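Local coordinates for metallo-beta-lactamase family protein (Thermus thermophilus, PDB 2ZO4) that binds two zinc ions and is probably a metal-dependent hydrolase of the metallo-beta-lactamase superfamily, at residues Leu26-Leu35 with Leu56-Ile66; Leu156-Leu166 with Ala177-Leu186. All blocks are in the same frame, centred on the assembly; numbering follows the deposited sequence.

Contact 1. Residues Leu26-Leu35 with Leu56-Ile66; sequences LLQGAGEVAL and LGLCFQDVKTI
Leu35 N donates to Thr65 O over 2.9 Å with an N-H...O angle of 161°, and the bridges Ala34-Thr65 and Leu35-Ile66 are both parallel. This is the strand pair of a beta-alpha-beta unit (strand 32-36, helix 43-55, strand 65-68) within the metallo-beta-lactamase fold. At the start of the pairing, Val33 O accepts Lys64 N at 3.2 Å and a weaker, longer bond from Thr65 N. A water also donates to Val33 O and hydrogen-bonds Thr65 OG1, which its first torsion (chi1 -54°) places beside the backbone N. The peptide oxygen is thus approached by two N-H groups and a water just where the second strand begins.

Beyond the strand pair, the loop after helix 43-55 packs on the hairpin that turns through Gly29-Glu32. Leu58 and Val33 meet tip to tip, the closest pair being Leu58 CD2 and Val33 CG2 at 4.0 Å, while Leu58 CD1 lies by Val33 CG1. Leu56 and Leu26 also meet end-on, with Leu56 CD1 at 3.8 Å from Leu26 CG. Val63 crosses Leu35 at about a right angle and puts its CG1 at 3.9 Å from Leu35 CB; its other branch, CG2, turns to Val33 CG1. Phe82 of helix 79-84 touches Leu35, Val63 and Ile66.

Two further polar links are made, one inside the loop and one across the contact. Cys59 N donates to Asp62 OD2 at 2.7 Å, on the anti side of the oxygen and 33° out of the carboxylate plane, which ties the short 3-10 turn 60-62 to the residue before it. The other is bridged: a water accepts from Gln28 NE2 at 3.0 Å and donates to Leu56 O.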
loop_
_atom_site.group_PDB
_atom_site.type_symbol
_atom_site.label_atom_id
_atom_site.label_comp_id
_atom_site.label_asym_id
_atom_site.label_seq_id
_atom_site.Cartn_x
_atom_site.Cartn_y
_atom_site.Cartn_z
ATOM N N LEU A 26 14.911 4.260 7.607
ATOM C CA LEU A 26 16.028 3.528 8.196
ATOM C C LEU A 26 16.078 3.796 9.700
ATOM O O LEU A 26 16.085 4.952 10.137
ATOM C CB LEU A 26 17.344 3.961 7.526
ATOM C CG LEU A 26 18.694 3.250 7.724
ATOM C CD1 LEU A 26 19.236 3.339 9.148
ATOM C CD2 LEU A 26 18.644 1.798 7.260
ATOM N N LEU A 27 16.093 2.721 10.480
ATOM C CA LEU A 27 16.225 2.818 11.930
ATOM C C LEU A 27 17.558 2.228 12.353
ATOM O O LEU A 27 17.871 1.092 12.014
ATOM C CB LEU A 27 15.073 2.102 12.646
ATOM C CG LEU A 27 13.688 2.758 12.695
ATOM C CD1 LEU A 27 12.979 2.688 11.355
ATOM C CD2 LEU A 27 12.836 2.096 13.761
ATOM N N GLN A 28 18.350 3.015 13.073
ATOM C CA GLN A 28 19.631 2.550 13.602
ATOM C C GLN A 28 19.720 2.878 15.093
ATOM O O GLN A 28 19.354 3.969 15.515
ATOM C CB GLN A 28 20.789 3.197 12.832
ATOM C CG GLN A 28 22.183 2.691 13.208
ATOM C CD GLN A 28 23.290 3.404 12.444
ATOM O OE1 GLN A 28 23.148 4.563 12.054
ATOM N NE2 GLN A 28 24.397 2.710 12.227
ATOM N N GLY A 29 20.202 1.925 15.881
ATOM C CA GLY A 29 20.348 2.113 17.320
ATOM C C GLY A 29 20.471 0.791 18.048
ATOM O O GLY A 29 20.048 -0.250 17.535
ATOM N N ALA A 30 21.053 0.839 19.246
ATOM C CA ALA A 30 21.273 -0.343 20.085
ATOM C C ALA A 30 21.970 -1.483 19.333
ATOM O O ALA A 30 21.727 -2.658 19.606
ATOM C CB ALA A 30 19.949 -0.818 20.716
ATOM N N GLY A 31 22.832 -1.121 18.387
ATOM C CA GLY A 31 23.588 -2.095 17.603
ATOM C C GLY A 31 22.804 -2.730 16.467
ATOM O O GLY A 31 23.327 -3.600 15.763
ATOM N N GLU A 32 21.559 -2.288 16.285
ATOM C CA GLU A 32 20.660 -2.837 15.268
ATOM C C GLU A 32 20.422 -1.854 14.133
ATOM O O GLU A 32 20.430 -0.638 14.343
ATOM C CB GLU A 32 19.304 -3.204 15.885
ATOM C CG GLU A 32 19.305 -4.446 16.767
ATOM C CD GLU A 32 17.982 -4.650 17.493
ATOM O OE1 GLU A 32 16.955 -4.077 17.059
ATOM O OE2 GLU A 32 17.964 -5.386 18.503
ATOM N N VAL A 33 20.204 -2.396 12.935
ATOM C CA VAL A 33 19.783 -1.617 11.775
ATOM C C VAL A 33 18.547 -2.273 11.144
ATOM O O VAL A 33 18.528 -3.487 10.901
ATOM C CB VAL A 33 20.908 -1.488 10.703
ATOM C CG1 VAL A 33 20.427 -0.667 9.514
ATOM C CG2 VAL A 33 22.173 -0.858 11.294
ATOM N N ALA A 34 17.527 -1.462 10.882
ATOM C CA ALA A 34 16.289 -1.941 10.278
ATOM C C ALA A 34 15.812 -1.013 9.175
ATOM O O ALA A 34 16.036 0.194 9.231
ATOM C CB ALA A 34 15.210 -2.084 11.332
ATOM N N LEU A 35 15.160 -1.591 8.172
ATOM C CA LEU A 35 14.491 -0.818 7.132
ATOM C C LEU A 35 12.980 -1.009 7.173
ATOM O O LEU A 35 12.489 -2.138 7.274
ATOM C CB LEU A 35 15.001 -1.201 5.744
ATOM C CG LEU A 35 16.038 -0.324 5.034
ATOM C CD1 LEU A 35 16.401 -0.967 3.710
ATOM C CD2 LEU A 35 15.536 1.097 4.806
ATOM N N LEU A 56 25.322 6.787 5.548
ATOM C CA LEU A 56 25.232 6.458 6.965
ATOM C C LEU A 56 26.350 5.517 7.414
ATOM O O LEU A 56 26.460 5.209 8.602
ATOM C CB LEU A 56 23.871 5.826 7.273
ATOM C CG LEU A 56 22.629 6.700 7.080
ATOM C CD1 LEU A 56 21.381 5.833 6.917
ATOM C CD2 LEU A 56 22.470 7.691 8.231
ATOM N N GLY A 57 27.167 5.064 6.462
ATOM C CA GLY A 57 28.273 4.146 6.740
ATOM C C GLY A 57 27.857 2.686 6.744
ATOM O O GLY A 57 28.444 1.868 7.456
ATOM N N LEU A 58 26.854 2.358 5.933
ATOM C CA LEU A 58 26.242 1.031 5.951
ATOM C C LEU A 58 26.230 0.359 4.577
ATOM O O LEU A 58 26.271 1.027 3.535
ATOM C CB LEU A 58 24.808 1.110 6.506
ATOM C CG LEU A 58 24.599 1.661 7.924
ATOM C CD1 LEU A 58 23.134 2.040 8.153
ATOM C CD2 LEU A 58 25.088 0.679 8.995
ATOM N N CYS A 59 26.189 -0.971 4.601
ATOM C CA CYS A 59 26.048 -1.795 3.405
ATOM C C CYS A 59 24.676 -2.451 3.449
ATOM O O CYS A 59 24.039 -2.470 4.502
ATOM C CB CYS A 59 27.126 -2.886 3.383
ATOM S SG CYS A 59 28.814 -2.296 3.670
ATOM N N PHE A 60 24.230 -2.993 2.317
ATOM C CA PHE A 60 23.004 -3.798 2.263
ATOM C C PHE A 60 23.010 -4.883 3.337
ATOM O O PHE A 60 21.985 -5.152 3.964
ATOM C CB PHE A 60 22.848 -4.476 0.893
ATOM C CG PHE A 60 22.470 -3.543 -0.227
ATOM C CD1 PHE A 60 21.372 -2.695 -0.113
ATOM C CD2 PHE A 60 23.197 -3.544 -1.419
ATOM C CE1 PHE A 60 21.013 -1.838 -1.160
ATOM C CE2 PHE A 60 22.845 -2.696 -2.474
ATOM C CZ PHE A 60 21.745 -1.840 -2.341
ATOM N N GLN A 61 24.178 -5.493 3.544
ATOM C CA GLN A 61 24.330 -6.623 4.464
ATOM C C GLN A 61 24.166 -6.238 5.938
ATOM O O GLN A 61 23.960 -7.110 6.786
ATOM C CB GLN A 61 25.681 -7.323 4.247
ATOM C CG GLN A 61 25.829 -8.051 2.905
ATOM C CD GLN A 61 26.252 -7.139 1.750
ATOM O OE1 GLN A 61 26.394 -5.923 1.908
ATOM N NE2 GLN A 61 26.456 -7.734 0.580
ATOM N N ASP A 62 24.254 -4.939 6.232
ATOM C CA ASP A 62 24.072 -4.428 7.599
ATOM C C ASP A 62 22.609 -4.399 8.045
ATOM O O ASP A 62 22.321 -4.399 9.244
ATOM C CB ASP A 62 24.699 -3.034 7.746
ATOM C CG ASP A 62 26.215 -3.056 7.622
ATOM O OD1 ASP A 62 26.846 -4.003 8.140
ATOM O OD2 ASP A 62 26.779 -2.128 7.006
ATOM N N VAL A 63 21.688 -4.374 7.085
ATOM C CA VAL A 63 20.260 -4.297 7.400
ATOM C C VAL A 63 19.725 -5.681 7.766
ATOM O O VAL A 63 19.490 -6.519 6.895
ATOM C CB VAL A 63 19.431 -3.699 6.238
ATOM C CG1 VAL A 63 17.989 -3.484 6.681
ATOM C CG2 VAL A 63 20.040 -2.395 5.749
ATOM N N LYS A 64 19.527 -5.908 9.059
ATOM C CA LYS A 64 19.172 -7.235 9.560
ATOM C C LYS A 64 17.677 -7.430 9.829
ATOM O O LYS A 64 17.228 -8.561 10.018
ATOM C CB LYS A 64 20.000 -7.576 10.808
ATOM C CG LYS A 64 21.476 -7.892 10.520
ATOM C CD LYS A 64 21.637 -9.246 9.827
ATOM C CE LYS A 64 23.106 -9.581 9.572
ATOM N NZ LYS A 64 23.257 -10.944 8.968
ATOM N N THR A 65 16.917 -6.336 9.850
ATOM C CA THR A 65 15.462 -6.410 10.045
ATOM C C THR A 65 14.740 -5.620 8.961
ATOM O O THR A 65 15.089 -4.467 8.682
ATOM C CB THR A 65 15.023 -5.893 11.443
ATOM O OG1 THR A 65 15.739 -6.594 12.458
ATOM C CG2 THR A 65 13.517 -6.107 11.671
ATOM N N ILE A 66 13.745 -6.254 8.347
ATOM C CA ILE A 66 12.902 -5.600 7.359
ATOM C C ILE A 66 11.463 -5.573 7.861
ATOM O O ILE A 66 10.887 -6.619 8.179
ATOM C CB ILE A 66 12.958 -6.308 5.979
ATOM C CG1 ILE A 66 14.407 -6.466 5.481
ATOM C CG2 ILE A 66 12.072 -5.580 4.958
ATOM C CD1 ILE A 66 15.133 -5.166 5.147
HETATM O O HOH W 1 26.905 3.380 10.756
HETATM O O HOH W 2 17.852 -5.120 13.120
#

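Contact 2. Residues Leu156-Leu166 with Ala177-Leu186; sequences LEVAGKRLRVL and AFYLEEEGVL
Arg164 and Tyr179 form an antiparallel hydrogen-bonded pair, each N donating to the other's O, and Leu166 and Ala177 repeat the pattern two residues on, which defines a beta hairpin of strands 161-167 and 176-180. The axes of 161-166 and 177-180 run at 139° to each other, well off exact antiparallel.

The Arg164 side chain carries the polar part. Its CB lies 3.5 Å from Tyr179 O. CG, anti to the backbone N (chi1 -176°), comes 3.6 Å from Glu181 OE2; the chain then bends at chi2 and chi3. CD stays 3.8 Å from Glu181 OE2. NE bonds that same oxygen at 3.0 Å, arriving from above the carboxylate plane, whereas NH2 reaches Glu181 OE1 at 3.1 Å on its syn side. This is a side-on, two-nitrogen salt bridge with the carboxylate near the guanidinium edge and the planes 54° apart. NH1 turns to Gly153 O instead, so the group is held from two directions.

Leu163 CD2 packs on Phe178 CB at 3.8 Å, and Val165 CG2 lies beside the Phe178 ring.

Phe178, Leu163 and Leu156 face Leu67 of strand 65-68 in the other sheet. Leu166 touches Arg220, and Leu186, on the next strand, touches Leu221, both of helix 210-222, while Tyr179 lies against Leu224 and Ala226 of the loop that follows.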
loop_
_atom_site.group_PDB
_atom_site.type_symbol
_atom_site.label_atom_id
_atom_site.label_comp_id
_atom_site.label_asym_id
_atom_site.label_seq_id
_atom_site.Cartn_x
_atom_site.Cartn_y
_atom_site.Cartn_z
ATOM N N LEU A 156 6.946 -4.156 18.768
ATOM C CA LEU A 156 8.268 -4.555 18.315
ATOM C C LEU A 156 9.342 -3.641 18.893
ATOM O O LEU A 156 9.202 -2.415 18.880
ATOM C CB LEU A 156 8.341 -4.537 16.782
ATOM C CG LEU A 156 7.339 -5.363 15.962
ATOM C CD1 LEU A 156 7.286 -4.846 14.532
ATOM C CD2 LEU A 156 7.673 -6.846 15.975
ATOM N N GLU A 157 10.405 -4.245 19.408
ATOM C CA GLU A 157 11.582 -3.499 19.823
ATOM C C GLU A 157 12.578 -3.555 18.682
ATOM O O GLU A 157 13.156 -4.607 18.397
ATOM C CB GLU A 157 12.190 -4.078 21.101
ATOM C CG GLU A 157 11.583 -3.525 22.370
ATOM C CD GLU A 157 10.254 -4.157 22.694
ATOM O OE1 GLU A 157 10.243 -5.219 23.350
ATOM O OE2 GLU A 157 9.216 -3.590 22.298
ATOM N N VAL A 158 12.750 -2.417 18.020
ATOM C CA VAL A 158 13.549 -2.338 16.805
ATOM C C VAL A 158 14.506 -1.163 16.899
ATOM O O VAL A 158 14.071 -0.011 16.970
ATOM C CB VAL A 158 12.663 -2.143 15.540
ATOM C CG1 VAL A 158 13.527 -2.114 14.296
ATOM C CG2 VAL A 158 11.603 -3.231 15.423
ATOM N N ALA A 159 15.805 -1.466 16.904
ATOM C CA ALA A 159 16.868 -0.453 16.884
ATOM C C ALA A 159 16.721 0.599 17.987
ATOM O O ALA A 159 16.887 1.795 17.748
ATOM C CB ALA A 159 16.951 0.209 15.501
ATOM N N GLY A 160 16.394 0.145 19.195
ATOM C CA GLY A 160 16.260 1.043 20.343
ATOM C C GLY A 160 14.913 1.737 20.440
ATOM O O GLY A 160 14.624 2.410 21.432
ATOM N N LYS A 161 14.087 1.574 19.410
ATOM C CA LYS A 161 12.744 2.146 19.405
ATOM C C LYS A 161 11.660 1.084 19.600
ATOM O O LYS A 161 11.893 -0.107 19.381
ATOM C CB LYS A 161 12.513 2.968 18.132
ATOM C CG LYS A 161 13.227 4.320 18.167
ATOM C CD LYS A 161 13.361 4.941 16.794
ATOM C CE LYS A 161 14.012 6.323 16.874
ATOM N NZ LYS A 161 15.411 6.280 17.394
ATOM N N ARG A 162 10.486 1.528 20.042
ATOM C CA ARG A 162 9.349 0.640 20.240
ATOM C C ARG A 162 8.225 1.016 19.282
ATOM O O ARG A 162 7.689 2.127 19.335
ATOM C CB ARG A 162 8.875 0.675 21.692
ATOM C CG ARG A 162 7.950 -0.483 22.054
ATOM C CD ARG A 162 7.868 -0.693 23.562
ATOM N NE ARG A 162 6.726 -1.542 23.903
ATOM C CZ ARG A 162 6.801 -2.821 24.263
ATOM N NH1 ARG A 162 7.974 -3.428 24.359
ATOM N NH2 ARG A 162 5.689 -3.491 24.540
ATOM N N LEU A 163 7.887 0.077 18.406
ATOM C CA LEU A 163 6.947 0.311 17.316
ATOM C C LEU A 163 5.674 -0.501 17.514
ATOM O O LEU A 163 5.735 -1.711 17.719
ATOM C CB LEU A 163 7.592 -0.075 15.981
ATOM C CG LEU A 163 8.635 0.855 15.352
ATOM C CD1 LEU A 163 9.933 0.909 16.148
ATOM C CD2 LEU A 163 8.913 0.415 13.931
ATOM N N ARG A 164 4.527 0.165 17.444
ATOM C CA ARG A 164 3.243 -0.515 17.528
ATOM C C ARG A 164 2.738 -0.823 16.125
ATOM O O ARG A 164 2.639 0.076 15.285
ATOM C CB ARG A 164 2.219 0.343 18.280
ATOM C CG ARG A 164 0.862 -0.334 18.507
ATOM C CD ARG A 164 0.925 -1.407 19.597
ATOM N NE ARG A 164 1.242 -0.822 20.901
ATOM C CZ ARG A 164 1.493 -1.517 22.010
ATOM N NH1 ARG A 164 1.469 -2.844 21.999
ATOM N NH2 ARG A 164 1.774 -0.872 23.137
ATOM N N VAL A 165 2.420 -2.090 15.878
ATOM C CA VAL A 165 1.870 -2.512 14.591
ATOM C C VAL A 165 0.379 -2.177 14.506
ATOM O O VAL A 165 -0.428 -2.649 15.315
ATOM C CB VAL A 165 2.114 -4.020 14.323
ATOM C CG1 VAL A 165 1.543 -4.441 12.954
ATOM C CG2 VAL A 165 3.600 -4.330 14.383
ATOM N N LEU A 166 0.024 -1.348 13.528
ATOM C CA LEU A 166 -1.370 -0.971 13.313
ATOM C C LEU A 166 -1.855 -1.503 11.981
ATOM O O LEU A 166 -1.489 -0.980 10.930
ATOM C CB LEU A 166 -1.549 0.549 13.357
ATOM C CG LEU A 166 -0.963 1.366 14.509
ATOM C CD1 LEU A 166 -1.195 2.835 14.224
ATOM C CD2 LEU A 166 -1.566 0.971 15.862
ATOM N N ALA A 177 0.712 -0.002 9.412
ATOM C CA ALA A 177 1.503 1.172 9.784
ATOM C C ALA A 177 2.306 0.842 11.040
ATOM O O ALA A 177 1.948 -0.067 11.793
ATOM C CB ALA A 177 0.604 2.375 10.026
ATOM N N PHE A 178 3.395 1.570 11.260
ATOM C CA PHE A 178 4.229 1.356 12.433
ATOM C C PHE A 178 4.278 2.632 13.258
ATOM O O PHE A 178 4.739 3.674 12.785
ATOM C CB PHE A 178 5.630 0.874 12.036
ATOM C CG PHE A 178 5.626 -0.429 11.274
ATOM C CD1 PHE A 178 5.577 -1.646 11.949
ATOM C CD2 PHE A 178 5.655 -0.436 9.876
ATOM C CE1 PHE A 178 5.560 -2.859 11.246
ATOM C CE2 PHE A 178 5.639 -1.643 9.162
ATOM C CZ PHE A 178 5.593 -2.853 9.850
ATOM N N TYR A 179 3.784 2.539 14.490
ATOM C CA TYR A 179 3.592 3.708 15.343
ATOM C C TYR A 179 4.536 3.729 16.542
ATOM O O TYR A 179 4.566 2.793 17.350
ATOM C CB TYR A 179 2.129 3.793 15.797
ATOM C CG TYR A 179 1.753 5.066 16.542
ATOM C CD1 TYR A 179 2.132 6.322 16.070
ATOM C CD2 TYR A 179 0.986 5.007 17.708
ATOM C CE1 TYR A 179 1.771 7.491 16.754
ATOM C CE2 TYR A 179 0.622 6.162 18.398
ATOM C CZ TYR A 179 1.012 7.399 17.910
ATOM O OH TYR A 179 0.649 8.538 18.590
ATOM N N LEU A 180 5.313 4.806 16.630
ATOM C CA LEU A 180 6.201 5.053 17.762
ATOM C C LEU A 180 5.413 5.858 18.786
ATOM O O LEU A 180 5.310 7.082 18.687
ATOM C CB LEU A 180 7.458 5.811 17.312
ATOM C CG LEU A 180 8.537 5.041 16.539
ATOM C CD1 LEU A 180 8.068 4.619 15.143
ATOM C CD2 LEU A 180 9.787 5.885 16.425
ATOM N N GLU A 181 4.850 5.145 19.760
ATOM C CA GLU A 181 3.832 5.688 20.654
ATOM C C GLU A 181 4.330 6.814 21.555
ATOM O O GLU A 181 3.635 7.818 21.731
ATOM C CB GLU A 181 3.200 4.569 21.492
ATOM C CG GLU A 181 2.357 3.598 20.672
ATOM C CD GLU A 181 1.706 2.507 21.506
ATOM O OE1 GLU A 181 2.287 2.085 22.531
ATOM O OE2 GLU A 181 0.607 2.063 21.119
ATOM N N GLU A 182 5.525 6.655 22.118
ATOM C CA GLU A 182 6.072 7.681 23.003
ATOM C C GLU A 182 6.331 8.982 22.240
ATOM O O GLU A 182 5.947 10.064 22.692
ATOM C CB GLU A 182 7.339 7.195 23.709
ATOM C CG GLU A 182 7.844 8.173 24.773
ATOM C CD GLU A 182 8.985 7.621 25.607
ATOM O OE1 GLU A 182 9.803 6.839 25.071
ATOM O OE2 GLU A 182 9.065 7.980 26.805
ATOM N N GLU A 183 6.950 8.856 21.069
ATOM C CA GLU A 183 7.305 9.998 20.234
ATOM C C GLU A 183 6.096 10.565 19.483
ATOM O O GLU A 183 6.091 11.735 19.085
ATOM C CB GLU A 183 8.408 9.605 19.241
ATOM C CG GLU A 183 9.713 9.120 19.885
ATOM C CD GLU A 183 9.757 7.613 20.150
ATOM O OE1 GLU A 183 8.693 6.969 20.242
ATOM O OE2 GLU A 183 10.873 7.065 20.272
ATOM N N GLY A 184 5.075 9.730 19.289
ATOM C CA GLY A 184 3.869 10.130 18.565
ATOM C C GLY A 184 4.131 10.215 17.076
ATOM O O GLY A 184 3.452 10.945 16.357
ATOM N N VAL A 185 5.132 9.464 16.622
ATOM C CA VAL A 185 5.547 9.467 15.224
ATOM C C VAL A 185 4.963 8.234 14.537
ATOM O O VAL A 185 5.195 7.099 14.974
ATOM C CB VAL A 185 7.093 9.504 15.090
ATOM C CG1 VAL A 185 7.527 9.221 13.647
ATOM C CG2 VAL A 185 7.639 10.855 15.562
ATOM N N LEU A 186 4.188 8.480 13.480
ATOM C CA LEU A 186 3.535 7.420 12.722
ATOM C C LEU A 186 4.239 7.191 11.398
ATOM O O LEU A 186 4.377 8.113 10.591
ATOM C CB LEU A 186 2.063 7.767 12.466
ATOM C CG LEU A 186 1.228 6.809 11.598
ATOM C CD1 LEU A 186 1.107 5.424 12.234
ATOM C CD2 LEU A 186 -0.155 7.388 11.320
HETATM O O HOH W 3 7.391 4.420 21.416
HETATM O O HOH W 4 5.232 2.210 20.174
HETATM O O HOH W 5 10.648 4.517 21.139
#

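In the fold
Contacts 1 and 2 sit on the two facing sheets of the metallo-beta-lactamase sandwich, their centres about 16 Å apart. They meet directly: Glu32 OE1 probably accepts a hydrogen bond from Ala159 N at 2.9 Å, joining the turns of two hairpins, and Ala34 CB packs 3.4 Å from Val158 CG1. At the same turn, Leu27 O lies 3.7 Å from Ala159 CB. Neither contact contributes a zinc ligand. The Ile66 side chain of contact 1 is about 9 Å from that of the ligand His75, and the Phe178 side chain of contact 2 is about 8 Å from that of the ligand His70.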